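PDB 5C3Q: thymine dioxygenase from Neurospora crassa, which probably catalyses the iron- and 2-oxoglutarate-dependent oxidation of the methyl group of thymine. Local coordinates for residues A[121-126]-A[191-196]; A[215-220]-A[268-273]. One frame throughout, in Å; residues are numbered along the deposited sequence.

Contact 1: residues A[121-126]-A[191-196]. With AKG (2-oxoglutaric acid), chain F; TDR (thymine), chain G; EDO (1,2-ethanediol), chain I.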
ATOM      1  N   GLU A 121       9.055   9.736   6.187  1.00 27.61           N
ATOM      2  CA  GLU A 121       8.942  10.650   5.057  1.00 27.15           C
ATOM      3  C   GLU A 121       8.574   9.836   3.826  1.00 25.74           C
ATOM      4  O   GLU A 121       8.819   8.629   3.774  1.00 25.26           O
ATOM      5  CB  GLU A 121      10.229  11.462   4.841  1.00 28.36           C
ATOM      6  CG  GLU A 121      11.501  10.641   4.742  1.00 29.11           C
ATOM      7  CD  GLU A 121      12.759  11.484   4.599  1.00 30.20           C
ATOM      8  OE1 GLU A 121      12.678  12.670   4.210  1.00 30.83           O
ATOM      9  OE2 GLU A 121      13.852  10.945   4.858  1.00 30.59           O
ATOM     10  N   SER A 122       7.957  10.493   2.852  1.00 24.76           N
ATOM     11  CA  SER A 122       7.483   9.803   1.663  1.00 23.91           C
ATOM     12  C   SER A 122       7.631  10.650   0.409  1.00 23.98           C
ATOM     13  O   SER A 122       7.696  11.878   0.468  1.00 23.80           O
ATOM     14  CB  SER A 122       6.023   9.379   1.839  1.00 23.39           C
ATOM     15  OG  SER A 122       5.173  10.502   1.957  1.00 23.87           O
ATOM     16  N   TYR A 123       7.701   9.964  -0.724  1.00 23.78           N
ATOM     17  CA  TYR A 123       7.716  10.605  -2.021  1.00 23.91           C
ATOM     18  C   TYR A 123       6.815   9.804  -2.955  1.00 23.42           C
ATOM     19  O   TYR A 123       7.030   8.605  -3.165  1.00 23.23           O
ATOM     20  CB  TYR A 123       9.141  10.671  -2.563  1.00 24.74           C
ATOM     21  CG  TYR A 123       9.233  11.326  -3.919  1.00 25.14           C
ATOM     22  CD1 TYR A 123       9.133  12.708  -4.055  1.00 25.62           C
ATOM     23  CD2 TYR A 123       9.415  10.564  -5.067  1.00 25.12           C
ATOM     24  CE1 TYR A 123       9.214  13.313  -5.297  1.00 26.19           C
ATOM     25  CE2 TYR A 123       9.497  11.159  -6.312  1.00 25.78           C
ATOM     26  CZ  TYR A 123       9.396  12.531  -6.424  1.00 26.19           C
ATOM     27  OH  TYR A 123       9.475  13.114  -7.667  1.00 27.24           O
ATOM     28  N   GLU A 124       5.814  10.474  -3.516  1.00 23.58           N
ATOM     29  CA  GLU A 124       4.795   9.811  -4.321  1.00 23.64           C
ATOM     30  C   GLU A 124       4.857  10.175  -5.807  1.00 24.04           C
ATOM     31  O   GLU A 124       4.974  11.347  -6.182  1.00 23.37           O
ATOM     32  CB  GLU A 124       3.423  10.099  -3.732  1.00 23.93           C
ATOM     33  CG  GLU A 124       3.213   9.331  -2.433  1.00 23.93           C
ATOM     34  CD  GLU A 124       2.070   9.851  -1.596  1.00 24.45           C
ATOM     35  OE1 GLU A 124       1.288   9.018  -1.080  1.00 24.76           O
ATOM     36  OE2 GLU A 124       1.960  11.083  -1.436  1.00 25.40           O
ATOM     37  N   ILE A 125       4.773   9.135  -6.631  1.00 24.08           N
ATOM     38  CA  ILE A 125       4.883   9.225  -8.077  1.00 25.07           C
ATOM     39  C   ILE A 125       3.612   8.642  -8.686  1.00 24.88           C
ATOM     40  O   ILE A 125       3.216   7.532  -8.333  1.00 23.84           O
ATOM     41  CB  ILE A 125       6.099   8.405  -8.572  1.00 25.63           C
ATOM     42  CG1 ILE A 125       7.405   9.021  -8.064  1.00 26.77           C
ATOM     43  CG2 ILE A 125       6.120   8.312 -10.089  1.00 26.36           C
ATOM     44  CD1 ILE A 125       8.534   8.017  -7.924  1.00 27.09           C
ATOM     45  N   GLY A 126       2.976   9.394  -9.583  1.00 25.43           N
ATOM     46  CA  GLY A 126       1.808   8.914 -10.331  1.00 25.76           C
ATOM     47  C   GLY A 126       2.221   8.552 -11.741  1.00 26.90           C
ATOM     48  O   GLY A 126       3.402   8.640 -12.080  1.00 27.38           O
ATOM     49  N   LEU A 191       2.842   5.379  -6.726  1.00 20.67           N
ATOM     50  CA  LEU A 191       4.044   4.736  -6.215  1.00 20.84           C
ATOM     51  C   LEU A 191       4.550   5.566  -5.039  1.00 20.62           C
ATOM     52  O   LEU A 191       5.062   6.672  -5.229  1.00 20.53           O
ATOM     53  CB  LEU A 191       5.090   4.634  -7.330  1.00 21.79           C
ATOM     54  CG  LEU A 191       6.519   4.197  -7.015  1.00 22.36           C
ATOM     55  CD1 LEU A 191       6.548   2.823  -6.374  1.00 22.39           C
ATOM     56  CD2 LEU A 191       7.343   4.207  -8.294  1.00 23.15           C
ATOM     57  N   ARG A 192       4.377   5.042  -3.828  1.00 19.95           N
ATOM     58  CA  ARG A 192       4.812   5.725  -2.613  1.00 20.48           C
ATOM     59  C   ARG A 192       6.114   5.128  -2.078  1.00 20.53           C
ATOM     60  O   ARG A 192       6.134   4.007  -1.560  1.00 20.28           O
ATOM     61  CB  ARG A 192       3.726   5.654  -1.537  1.00 20.56           C
ATOM     62  CG  ARG A 192       4.096   6.359  -0.239  1.00 20.87           C
ATOM     63  CD  ARG A 192       3.058   6.145   0.847  1.00 20.82           C
ATOM     64  NE  ARG A 192       2.149   7.278   0.981  1.00 21.24           N
ATOM     65  CZ  ARG A 192       1.207   7.391   1.914  1.00 21.42           C
ATOM     66  NH1 ARG A 192       1.019   6.430   2.816  1.00 21.41           N
ATOM     67  NH2 ARG A 192       0.442   8.477   1.942  1.00 21.70           N
ATOM     68  N   LEU A 193       7.196   5.889  -2.215  1.00 20.86           N
ATOM     69  CA  LEU A 193       8.473   5.559  -1.598  1.00 21.33           C
ATOM     70  C   LEU A 193       8.423   6.017  -0.146  1.00 21.54           C
ATOM     71  O   LEU A 193       8.019   7.148   0.129  1.00 21.79           O
ATOM     72  CB  LEU A 193       9.620   6.273  -2.322  1.00 22.00           C
ATOM     73  CG  LEU A 193       9.691   6.082  -3.840  1.00 21.93           C
ATOM     74  CD1 LEU A 193      10.897   6.816  -4.393  1.00 23.01           C
ATOM     75  CD2 LEU A 193       9.748   4.609  -4.216  1.00 21.91           C
ATOM     76  N   LEU A 194       8.822   5.140   0.773  1.00 21.63           N
ATOM     77  CA  LEU A 194       8.795   5.438   2.205  1.00 21.74           C
ATOM     78  C   LEU A 194      10.160   5.250   2.846  1.00 22.46           C
ATOM     79  O   LEU A 194      10.852   4.262   2.593  1.00 22.30           O
ATOM     80  CB  LEU A 194       7.781   4.547   2.920  1.00 21.29           C
ATOM     81  CG  LEU A 194       6.309   4.908   2.702  1.00 20.86           C
ATOM     82  CD1 LEU A 194       5.407   3.691   2.873  1.00 20.48           C
ATOM     83  CD2 LEU A 194       5.901   6.026   3.646  1.00 21.28           C
ATOM     84  N   HIS A 195      10.529   6.207   3.687  1.00 23.04           N
ATOM     85  CA  HIS A 195      11.723   6.112   4.502  1.00 24.14           C
ATOM     86  C   HIS A 195      11.357   6.456   5.941  1.00 24.04           C
ATOM     87  O   HIS A 195      10.842   7.537   6.221  1.00 23.60           O
ATOM     88  CB  HIS A 195      12.808   7.048   3.967  1.00 25.38           C
ATOM     89  CG  HIS A 195      13.964   7.228   4.897  1.00 26.55           C
ATOM     90  ND1 HIS A 195      14.394   8.467   5.314  1.00 27.71           N
ATOM     91  CD2 HIS A 195      14.773   6.325   5.500  1.00 27.22           C
ATOM     92  CE1 HIS A 195      15.424   8.322   6.128  1.00 28.43           C
ATOM     93  NE2 HIS A 195      15.672   7.032   6.259  1.00 28.36           N
ATOM     94  N   TYR A 196      11.602   5.512   6.842  1.00 24.18           N
ATOM     95  CA  TYR A 196      11.384   5.720   8.264  1.00 24.41           C
ATOM     96  C   TYR A 196      12.763   5.891   8.897  1.00 25.43           C
ATOM     97  O   TYR A 196      13.491   4.913   9.048  1.00 25.84           O
ATOM     98  CB  TYR A 196      10.655   4.521   8.876  1.00 24.06           C
ATOM     99  CG  TYR A 196       9.316   4.204   8.241  1.00 23.21           C
ATOM    100  CD1 TYR A 196       9.222   3.355   7.141  1.00 22.88           C
ATOM    101  CD2 TYR A 196       8.141   4.748   8.746  1.00 23.06           C
ATOM    102  CE1 TYR A 196       7.992   3.067   6.558  1.00 22.39           C
ATOM    103  CE2 TYR A 196       6.911   4.458   8.179  1.00 22.41           C
ATOM    104  CZ  TYR A 196       6.841   3.619   7.086  1.00 22.04           C
ATOM    105  OH  TYR A 196       5.614   3.337   6.532  1.00 21.57           O
TER
HETATM  106  C1  AKG F 402       1.088   2.837   3.672  1.00 26.27           C
HETATM  107  O1  AKG F 402      -0.143   2.932   3.424  1.00 24.89           O
HETATM  108  O2  AKG F 402       1.910   3.669   3.235  1.00 25.89           O
HETATM  109  C2  AKG F 402       1.578   1.728   4.507  1.00 26.44           C
HETATM  110  O5  AKG F 402       0.774   0.996   5.080  1.00 25.65           O
HETATM  111  C3  AKG F 402       3.071   1.502   4.654  1.00 26.72           C
HETATM  112  C4  AKG F 402       3.353   0.213   5.420  1.00 26.70           C
HETATM  113  C5  AKG F 402       4.834  -0.073   5.502  1.00 26.76           C
HETATM  114  O3  AKG F 402       5.188  -1.261   5.659  1.00 26.96           O
HETATM  115  O4  AKG F 402       5.659   0.863   5.427  1.00 26.46           O
HETATM  116  N1  TDR G 403      -2.434   7.460  -0.343  1.00 26.24           N
HETATM  117  C2  TDR G 403      -3.077   6.831  -1.474  1.00 25.97           C
HETATM  118  O2  TDR G 403      -3.026   7.356  -2.570  1.00 26.37           O
HETATM  119  N3  TDR G 403      -3.776   5.579  -1.300  1.00 25.99           N
HETATM  120  C4  TDR G 403      -3.835   4.952  -0.019  1.00 25.92           C
HETATM  121  O4  TDR G 403      -4.432   3.895   0.091  1.00 26.27           O
HETATM  122  C5  TDR G 403      -3.187   5.587   1.140  1.00 26.40           C
HETATM  123  CM5 TDR G 403      -3.219   4.980   2.507  1.00 26.61           C
HETATM  124  C6  TDR G 403      -2.486   6.860   0.950  1.00 26.20           C
HETATM  125  C1  EDO I 405       0.999  12.562   1.139  1.00 42.02           C
HETATM  126  O1  EDO I 405       1.161  11.145   1.237  1.00 40.80           O
HETATM  127  C2  EDO I 405       0.887  13.180   2.525  1.00 41.97           C
HETATM  128  O2  EDO I 405      -0.471  13.190   2.973  1.00 43.13           O

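Contact 2: residues A[215-220]-A[268-273]. With NI (nickel (II) ion), chain E; TDR (thymine), chain G; AKG (2-oxoglutaric acid), chain F; EDO (1,2-ethanediol), chain H.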
ATOM      1  N   GLU A 215      -2.300   3.773  12.301  1.00 22.22           N
ATOM      2  CA  GLU A 215      -3.259   2.782  11.836  1.00 22.06           C
ATOM      3  C   GLU A 215      -4.220   3.373  10.803  1.00 20.92           C
ATOM      4  O   GLU A 215      -4.662   4.520  10.917  1.00 20.55           O
ATOM      5  CB  GLU A 215      -4.031   2.153  13.005  1.00 23.57           C
ATOM      6  CG  GLU A 215      -4.927   3.098  13.795  1.00 25.24           C
ATOM      7  CD  GLU A 215      -5.695   2.380  14.892  1.00 27.08           C
ATOM      8  OE1 GLU A 215      -5.152   1.423  15.478  1.00 28.35           O
ATOM      9  OE2 GLU A 215      -6.844   2.780  15.182  1.00 29.53           O
ATOM     10  N   HIS A 216      -4.525   2.581   9.783  1.00 19.29           N
ATOM     11  CA  HIS A 216      -5.380   3.032   8.699  1.00 18.66           C
ATOM     12  C   HIS A 216      -5.787   1.858   7.827  1.00 18.25           C
ATOM     13  O   HIS A 216      -5.260   0.750   7.976  1.00 18.16           O
ATOM     14  CB  HIS A 216      -4.619   4.034   7.835  1.00 18.40           C
ATOM     15  CG  HIS A 216      -3.429   3.437   7.165  1.00 18.18           C
ATOM     16  ND1 HIS A 216      -2.277   3.117   7.849  1.00 18.18           N
ATOM     17  CD2 HIS A 216      -3.226   3.054   5.885  1.00 17.78           C
ATOM     18  CE1 HIS A 216      -1.408   2.581   7.015  1.00 17.83           C
ATOM     19  NE2 HIS A 216      -1.959   2.529   5.820  1.00 17.77           N
ATOM     20  N   THR A 217      -6.731   2.111   6.929  1.00 18.25           N
ATOM     21  CA  THR A 217      -7.000   1.228   5.804  1.00 18.25           C
ATOM     22  C   THR A 217      -6.539   1.932   4.531  1.00 18.38           C
ATOM     23  O   THR A 217      -6.555   3.172   4.455  1.00 18.78           O
ATOM     24  CB  THR A 217      -8.497   0.884   5.687  1.00 18.78           C
ATOM     25  OG1 THR A 217      -9.270   2.087   5.597  1.00 18.84           O
ATOM     26  CG2 THR A 217      -8.970   0.073   6.889  1.00 19.12           C
ATOM     27  N   ASP A 218      -6.110   1.150   3.545  1.00 18.07           N
ATOM     28  CA  ASP A 218      -5.766   1.690   2.230  1.00 18.18           C
ATOM     29  C   ASP A 218      -7.048   1.964   1.452  1.00 18.28           C
ATOM     30  O   ASP A 218      -8.093   1.375   1.745  1.00 18.50           O
ATOM     31  CB  ASP A 218      -4.855   0.728   1.458  1.00 18.13           C
ATOM     32  CG  ASP A 218      -3.447   0.635   2.047  1.00 18.42           C
ATOM     33  OD1 ASP A 218      -3.099   1.382   2.988  1.00 18.65           O
ATOM     34  OD2 ASP A 218      -2.667  -0.199   1.551  1.00 18.94           O
ATOM     35  N   TYR A 219      -6.965   2.845   0.455  1.00 18.33           N
ATOM     36  CA  TYR A 219      -8.159   3.403  -0.190  1.00 18.60           C
ATOM     37  C   TYR A 219      -8.619   2.679  -1.454  1.00 18.97           C
ATOM     38  O   TYR A 219      -9.819   2.668  -1.755  1.00 19.06           O
ATOM     39  CB  TYR A 219      -7.926   4.872  -0.576  1.00 18.66           C
ATOM     40  CG  TYR A 219      -7.366   5.770   0.501  1.00 18.81           C
ATOM     41  CD1 TYR A 219      -7.650   5.562   1.851  1.00 18.89           C
ATOM     42  CD2 TYR A 219      -6.576   6.866   0.162  1.00 19.06           C
ATOM     43  CE1 TYR A 219      -7.138   6.399   2.826  1.00 18.95           C
ATOM     44  CE2 TYR A 219      -6.063   7.708   1.131  1.00 19.09           C
ATOM     45  CZ  TYR A 219      -6.346   7.472   2.457  1.00 19.45           C
ATOM     46  OH  TYR A 219      -5.838   8.314   3.419  1.00 20.09           O
ATOM     47  N   GLY A 220      -7.672   2.106  -2.199  1.00 19.03           N
ATOM     48  CA  GLY A 220      -7.909   1.683  -3.588  1.00 19.47           C
ATOM     49  C   GLY A 220      -8.336   0.237  -3.786  1.00 19.67           C
ATOM     50  O   GLY A 220      -9.082  -0.321  -2.977  1.00 19.60           O
ATOM     51  N   ILE A 268     -14.664  -9.208  -0.031  1.00 19.54           N
ATOM     52  CA  ILE A 268     -13.231  -9.011   0.173  1.00 19.38           C
ATOM     53  C   ILE A 268     -13.008  -7.995   1.295  1.00 19.59           C
ATOM     54  O   ILE A 268     -13.727  -6.997   1.383  1.00 19.58           O
ATOM     55  CB  ILE A 268     -12.543  -8.564  -1.132  1.00 19.32           C
ATOM     56  CG1 ILE A 268     -12.460  -9.765  -2.085  1.00 19.72           C
ATOM     57  CG2 ILE A 268     -11.156  -7.990  -0.842  1.00 19.10           C
ATOM     58  CD1 ILE A 268     -12.039  -9.442  -3.499  1.00 19.80           C
ATOM     59  N   LYS A 269     -12.018  -8.262   2.148  1.00 19.79           N
ATOM     60  CA  LYS A 269     -11.756  -7.448   3.336  1.00 20.13           C
ATOM     61  C   LYS A 269     -10.663  -6.416   3.086  1.00 19.33           C
ATOM     62  O   LYS A 269      -9.671  -6.713   2.426  1.00 19.24           O
ATOM     63  CB  LYS A 269     -11.319  -8.327   4.522  1.00 21.12           C
ATOM     64  CG  LYS A 269     -12.135  -9.588   4.745  1.00 22.34           C
ATOM     65  CD  LYS A 269     -13.586  -9.296   5.088  1.00 23.73           C
ATOM     66  CE  LYS A 269     -14.354 -10.596   5.283  1.00 24.75           C
ATOM     67  NZ  LYS A 269     -15.740 -10.388   5.765  1.00 25.99           N
ATOM     68  N   SER A 270     -10.856  -5.209   3.615  1.00 18.57           N
ATOM     69  CA  SER A 270      -9.804  -4.204   3.680  1.00 18.05           C
ATOM     70  C   SER A 270      -9.444  -4.039   5.147  1.00 17.59           C
ATOM     71  O   SER A 270     -10.260  -3.576   5.938  1.00 17.53           O
ATOM     72  CB  SER A 270     -10.263  -2.869   3.100  1.00 18.24           C
ATOM     73  OG  SER A 270      -9.211  -1.918   3.193  1.00 18.58           O
ATOM     74  N   THR A 271      -8.224  -4.423   5.502  1.00 17.18           N
ATOM     75  CA  THR A 271      -7.858  -4.648   6.900  1.00 17.58           C
ATOM     76  C   THR A 271      -6.956  -3.545   7.431  1.00 17.41           C
ATOM     77  O   THR A 271      -6.076  -3.046   6.719  1.00 17.05           O
ATOM     78  CB  THR A 271      -7.173  -6.019   7.043  1.00 17.79           C
ATOM     79  OG1 THR A 271      -8.050  -7.021   6.515  1.00 17.92           O
ATOM     80  CG2 THR A 271      -6.855  -6.356   8.494  1.00 18.37           C
ATOM     81  N   VAL A 272      -7.185  -3.182   8.690  1.00 17.65           N
ATOM     82  CA  VAL A 272      -6.448  -2.118   9.353  1.00 17.52           C
ATOM     83  C   VAL A 272      -5.019  -2.590   9.594  1.00 17.77           C
ATOM     84  O   VAL A 272      -4.795  -3.726  10.017  1.00 17.75           O
ATOM     85  CB  VAL A 272      -7.115  -1.722  10.690  1.00 18.04           C
ATOM     86  CG1 VAL A 272      -6.283  -0.691  11.449  1.00 18.26           C
ATOM     87  CG2 VAL A 272      -8.523  -1.178  10.446  1.00 18.05           C
ATOM     88  N   HIS A 273      -4.061  -1.710   9.312  1.00 17.50           N
ATOM     89  CA  HIS A 273      -2.653  -1.996   9.530  1.00 17.66           C
ATOM     90  C   HIS A 273      -1.895  -0.729   9.921  1.00 18.01           C
ATOM     91  O   HIS A 273      -2.398   0.383   9.767  1.00 17.60           O
ATOM     92  CB  HIS A 273      -2.036  -2.640   8.284  1.00 17.60           C
ATOM     93  CG  HIS A 273      -2.284  -1.879   7.024  1.00 17.40           C
ATOM     94  ND1 HIS A 273      -3.533  -1.779   6.446  1.00 17.63           N
ATOM     95  CD2 HIS A 273      -1.445  -1.175   6.231  1.00 17.26           C
ATOM     96  CE1 HIS A 273      -3.450  -1.043   5.352  1.00 17.25           C
ATOM     97  NE2 HIS A 273      -2.195  -0.665   5.202  1.00 17.14           N
TER
HETATM   98 NI    NI E 401      -1.283   1.145   4.233  1.00 24.37          NI
HETATM   99  N1  TDR G 403      -2.434   7.460  -0.343  1.00 26.24           N
HETATM  100  C2  TDR G 403      -3.077   6.831  -1.474  1.00 25.97           C
HETATM  101  O2  TDR G 403      -3.026   7.356  -2.570  1.00 26.37           O
HETATM  102  N3  TDR G 403      -3.776   5.579  -1.300  1.00 25.99           N
HETATM  103  C4  TDR G 403      -3.835   4.952  -0.019  1.00 25.92           C
HETATM  104  O4  TDR G 403      -4.432   3.895   0.091  1.00 26.27           O
HETATM  105  C5  TDR G 403      -3.187   5.587   1.140  1.00 26.40           C
HETATM  106  CM5 TDR G 403      -3.219   4.980   2.507  1.00 26.61           C
HETATM  107  C6  TDR G 403      -2.486   6.860   0.950  1.00 26.20           C
HETATM  108  C1  AKG F 402       1.088   2.837   3.672  1.00 26.27           C
HETATM  109  O1  AKG F 402      -0.143   2.932   3.424  1.00 24.89           O
HETATM  110  O2  AKG F 402       1.910   3.669   3.235  1.00 25.89           O
HETATM  111  C2  AKG F 402       1.578   1.728   4.507  1.00 26.44           C
HETATM  112  O5  AKG F 402       0.774   0.996   5.080  1.00 25.65           O
HETATM  113  C3  AKG F 402       3.071   1.502   4.654  1.00 26.72           C
HETATM  114  C4  AKG F 402       3.353   0.213   5.420  1.00 26.70           C
HETATM  115  C5  AKG F 402       4.834  -0.073   5.502  1.00 26.76           C
HETATM  116  O3  AKG F 402       5.188  -1.261   5.659  1.00 26.96           O
HETATM  117  O4  AKG F 402       5.659   0.863   5.427  1.00 26.46           O
HETATM  118  C1  EDO H 404      -9.427  -9.481   9.192  1.00 36.69           C
HETATM  119  O1  EDO H 404     -10.048  -9.384  10.479  1.00 37.86           O
HETATM  120  C2  EDO H 404     -10.377  -8.913   8.145  1.00 36.02           C
HETATM  121  O2  EDO H 404     -10.295  -7.481   8.121  1.00 35.09           O
HETATM  122  O   HOH W   1      -6.364  -1.675   3.937  1.00 19.76           O
HETATM  123  O   HOH W   2      -0.400  -0.126   2.657  1.00 27.76           O

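Contact 1: residues A[121-126]-A[191-196]
E124 and R192 lie side by side and form a salt bridge, R192 NE reaching E124 OE1 at 2.8 Å. The nitrogen comes in from above the carboxylate plane, and NH2 adds a weak second bond to the same oxygen. A bend at chi3 (-100°) turns the guanidinium out of the line of its chain. Its edge then also carries NH1 to O2 of 2-oxoglutarate at 2.9 Å, while C6 of thymine lies over one of its faces. O1 of a 1,2-ethanediol, probably from the crystallisation liquor, takes a hydrogen bond from R192 NH2 and gives one to E124 OE2. A methionine in place of R192 would probably leave E124 without its counter-charge and the O2 side of the cosubstrate without this donor. At the E121 end of the ladder, H195 ND1 meets E121 OE2 at 2.6 Å; the oxygen sits in the ring plane and uses its anti lone pair, while OE1 goes to K78 and Y92. Y196 OH holds O4 of 2-oxoglutarate.

The strands run antiparallel, with hydrogen-bonded pairs at E121–H195, Y123–L193 and I125–L191. Y123 and I125 share one face with L191 and L193: L193 CD1 touches the edge of the Y123 ring, and I125 CD1 meets L191 CD2 at 4.0 Å. On the ligand side S122 CB packs on L194 CD2, and L194 CD1 reaches the cosubstrate. The face with Y123, I125, L191 and L193 rests on helices 57-71 and 147-173. In the large sheet, strand 284-295 lies beyond 190-200, and strand 91-93 lies beyond 121-125.

Contact 2: residues A[215-220]-A[268-273]
S270 is the first residue of 268-273 to meet the other segment, its OG lying 3.8 Å from T217 CB. That hydroxyl is bonded to D258, which also takes T217 OG1, and it accepts from water 1. The same water takes the backbone N-H of D218 and donates to T271 O, tying the loop to the chain just after H216. T271 turns its CB away from the other segment, and its OG1 is hydrogen-bonded to A45 O. The T271 carbonyl takes H273 ND1 at 2.9 Å, in the plane of both carbonyl and ring, and so fixes the rotation of that imidazole. V272 follows; its CG2 packs on T217 CG2 and its CG1 on E215 CB, and F242 touches it too.

H273 closes the segment by pairing with H216, both backbone N-H groups bonded to the opposite carbonyl. Each ring is set with CG between the backbone N and the carbonyl carbon (chi1 52° for H273), which brings the two NE2 atoms together on the nickel ion. The rings lean obliquely, centroids 4.3 Å apart. D218 crosses H273 at about a right angle and supplies OD1, 2.2 Å from nickel, while its OD2 is bonded to T223, N255 and water 2. These three residues form the HxD...H facial triad of 2-oxoglutarate oxygenases, with nickel probably standing in for iron. O1 and O5 of 2-oxoglutarate chelate the ion, and water 2, trans to H216, fills the sixth position, a probable dioxygen site that does not face the thymine methyl.

The two contacts do not touch: their centres are 18 Å apart and their nearest atoms about 6 Å, and the ligands span the interval. One 2-oxoglutarate joins them, bridging from the metal of contact 2 to strand residues 191-196 of contact 1. Thymine is shared too, lined by R192 of contact 1 and by Y219 of contact 2. Y219 lays its ring against thymine C4 and bonds O4 through its backbone N, and N89 adds a further bond to the substrate. Thymine CM5 lies 4.6 Å from the nickel ion, consistent with oxidation at that methyl.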